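Local coordinates for serine--tRNA ligase, cytoplasmic (Candida albicans, PDB 3QNE), which attaches serine to tRNA(Ser) in two steps, first activating the amino acid with ATP as Ser-AMP and then transferring it to the acceptor end of the tRNA, at residues A[262-267]-A[306-311]. Numbering follows the deposited sequence.
Sequences SPAEQL and LTEPEK
The carboxylate of E308 presents one face to the P263 ring: CB of P263 stands almost straight above the E308 carboxylate carbon CD, 3.7 Å away. K311 NZ approaches OE2 of E308 from the opposite face in a long salt bridge of 3.5 Å. The side chains of P263 and E308 cross at about a right angle. Of the ring atoms, CB comes closest to the acid, touching both CG and CD of E308, while P263 CG stays farther off, near OE1. This packing lies at the open end of the antiparallel pair 269-278 and 297-307, strands that match motif 2 of class II synthetases. The helical turn 263-266 precedes the first strand, while 306-311 takes in the last two residues of the second and the turn after it; backbone hydrogen bonding between L306 and V269 pairs the two strands here.

In E308, CG lies anti to the carbonyl carbon (chi1 -55°) and the chain runs extended beyond it, carrying OE2 to 3.6 Å from A264 CA. L267 adds apolar packing: its CD2 lies 4.2 Å from L306 CB, and its CD1 3.9 Å from E308 CG. The same methyls each meet a different one of two successive peptide groups of segment 306-311, CD1 at 3.8 Å from E308 N and CD2 at 3.7 Å from L306 O. F260 and C385 also touch L267, extending the apolar packing beyond the two segments.

Polar linkage across the contact runs through one water, which accepts from K311 NZ and lies within hydrogen-bonding distance of E308 OE2 and P263 O, with more acceptors around it than its two protons can serve at once. P263 O also receives the helical bond from L267 N. The short leg of the bridge is the one to the acid, with the water oxygen 2.6 Å from E308 OE2.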
loop_
_atom_site.group_PDB
_atom_site.type_symbol
_atom_site.label_atom_id
_atom_site.label_comp_id
_atom_site.label_asym_id
_atom_site.label_seq_id
_atom_site.Cartn_x
_atom_site.Cartn_y
_atom_site.Cartn_z
ATOM N N SER A 262 6.644 -18.183 -30.149
ATOM C CA SER A 262 5.632 -18.993 -30.837
ATOM C C SER A 262 4.251 -18.516 -30.440
ATOM O O SER A 262 3.553 -19.204 -29.699
ATOM C CB SER A 262 5.777 -20.477 -30.482
ATOM O OG SER A 262 7.077 -20.936 -30.789
ATOM N N PRO A 263 3.863 -17.328 -30.918
ATOM C CA PRO A 263 2.691 -16.607 -30.395
ATOM C C PRO A 263 1.368 -17.305 -30.673
ATOM O O PRO A 263 0.429 -17.130 -29.897
ATOM C CB PRO A 263 2.740 -15.264 -31.133
ATOM C CG PRO A 263 3.563 -15.551 -32.392
ATOM C CD PRO A 263 4.586 -16.555 -31.941
ATOM N N ALA A 264 1.279 -18.071 -31.759
ATOM C CA ALA A 264 0.031 -18.772 -32.042
ATOM C C ALA A 264 -0.305 -19.654 -30.851
ATOM O O ALA A 264 -1.461 -19.813 -30.486
ATOM C CB ALA A 264 0.144 -19.603 -33.311
ATOM N N GLU A 265 0.731 -20.192 -30.226
ATOM C CA GLU A 265 0.565 -21.110 -29.117
ATOM C C GLU A 265 0.676 -20.430 -27.748
ATOM O O GLU A 265 -0.038 -20.811 -26.821
ATOM C CB GLU A 265 1.596 -22.230 -29.236
ATOM C CG GLU A 265 1.619 -23.208 -28.081
ATOM C CD GLU A 265 2.757 -24.205 -28.203
ATOM O OE1 GLU A 265 2.882 -25.081 -27.320
ATOM O OE2 GLU A 265 3.528 -24.109 -29.183
ATOM N N GLN A 266 1.558 -19.435 -27.622
ATOM C CA GLN A 266 1.833 -18.806 -26.321
ATOM C C GLN A 266 0.883 -17.660 -25.950
ATOM O O GLN A 266 0.732 -17.342 -24.765
ATOM C CB GLN A 266 3.258 -18.275 -26.284
ATOM C CG GLN A 266 4.322 -19.358 -26.481
ATOM C CD GLN A 266 5.674 -18.760 -26.798
ATOM O OE1 GLN A 266 5.765 -17.743 -27.481
ATOM N NE2 GLN A 266 6.730 -19.381 -26.294
ATOM N N LEU A 267 0.287 -17.027 -26.960
ATOM C CA LEU A 267 -0.611 -15.886 -26.748
ATOM C C LEU A 267 -2.038 -16.300 -27.120
ATOM O O LEU A 267 -2.219 -17.245 -27.880
ATOM C CB LEU A 267 -0.164 -14.715 -27.623
ATOM C CG LEU A 267 1.208 -14.130 -27.282
ATOM C CD1 LEU A 267 1.660 -13.130 -28.349
ATOM C CD2 LEU A 267 1.153 -13.485 -25.902
ATOM N N LEU A 306 -1.942 -9.588 -23.088
ATOM C CA LEU A 306 -1.002 -9.468 -24.190
ATOM C C LEU A 306 -1.503 -10.344 -25.335
ATOM O O LEU A 306 -1.898 -11.490 -25.110
ATOM C CB LEU A 306 0.379 -9.963 -23.748
ATOM C CG LEU A 306 1.024 -9.293 -22.537
ATOM C CD1 LEU A 306 2.473 -9.772 -22.423
ATOM C CD2 LEU A 306 0.984 -7.777 -22.739
ATOM N N THR A 307 -1.490 -9.800 -26.551
ATOM C CA THR A 307 -1.893 -10.539 -27.734
ATOM C C THR A 307 -0.940 -10.291 -28.893
ATOM O O THR A 307 -0.114 -9.373 -28.851
ATOM C CB THR A 307 -3.306 -10.087 -28.247
ATOM O OG1 THR A 307 -3.200 -8.810 -28.895
ATOM C CG2 THR A 307 -4.274 -9.938 -27.099
ATOM N N GLU A 308 -1.089 -11.102 -29.941
ATOM C CA GLU A 308 -0.490 -10.788 -31.234
ATOM C C GLU A 308 -1.094 -9.498 -31.775
ATOM O O GLU A 308 -2.293 -9.230 -31.575
ATOM C CB GLU A 308 -0.750 -11.906 -32.237
ATOM C CG GLU A 308 -0.286 -13.267 -31.762
ATOM C CD GLU A 308 -0.396 -14.296 -32.862
ATOM O OE1 GLU A 308 0.062 -13.997 -33.980
ATOM O OE2 GLU A 308 -0.951 -15.387 -32.620
ATOM N N PRO A 309 -0.273 -8.706 -32.474
ATOM C CA PRO A 309 -0.719 -7.416 -33.000
ATOM C C PRO A 309 -1.996 -7.580 -33.828
ATOM O O PRO A 309 -2.915 -6.766 -33.736
ATOM C CB PRO A 309 0.449 -6.985 -33.899
ATOM C CG PRO A 309 1.640 -7.648 -33.306
ATOM C CD PRO A 309 1.160 -8.956 -32.743
ATOM N N GLU A 310 -2.062 -8.664 -34.590
ATOM C CA GLU A 310 -3.174 -8.896 -35.504
ATOM C C GLU A 310 -4.474 -9.174 -34.743
ATOM O O GLU A 310 -5.559 -9.092 -35.300
ATOM C CB GLU A 310 -2.833 -10.058 -36.445
ATOM C CG GLU A 310 -1.596 -9.807 -37.340
ATOM C CD GLU A 310 -0.227 -10.068 -36.653
ATOM O OE1 GLU A 310 -0.174 -10.454 -35.460
ATOM O OE2 GLU A 310 0.816 -9.885 -37.329
ATOM N N LYS A 311 -4.367 -9.470 -33.455
ATOM C CA LYS A 311 -5.538 -9.925 -32.707
ATOM C C LYS A 311 -6.049 -8.982 -31.623
ATOM O O LYS A 311 -7.037 -9.296 -30.942
ATOM C CB LYS A 311 -5.251 -11.292 -32.084
ATOM C CG LYS A 311 -5.208 -12.453 -33.071
ATOM C CD LYS A 311 -4.844 -13.714 -32.321
ATOM C CE LYS A 311 -4.869 -14.931 -33.203
ATOM N NZ LYS A 311 -4.371 -16.107 -32.431
HETATM O O HOH W 1 -2.241 -15.671 -30.323
#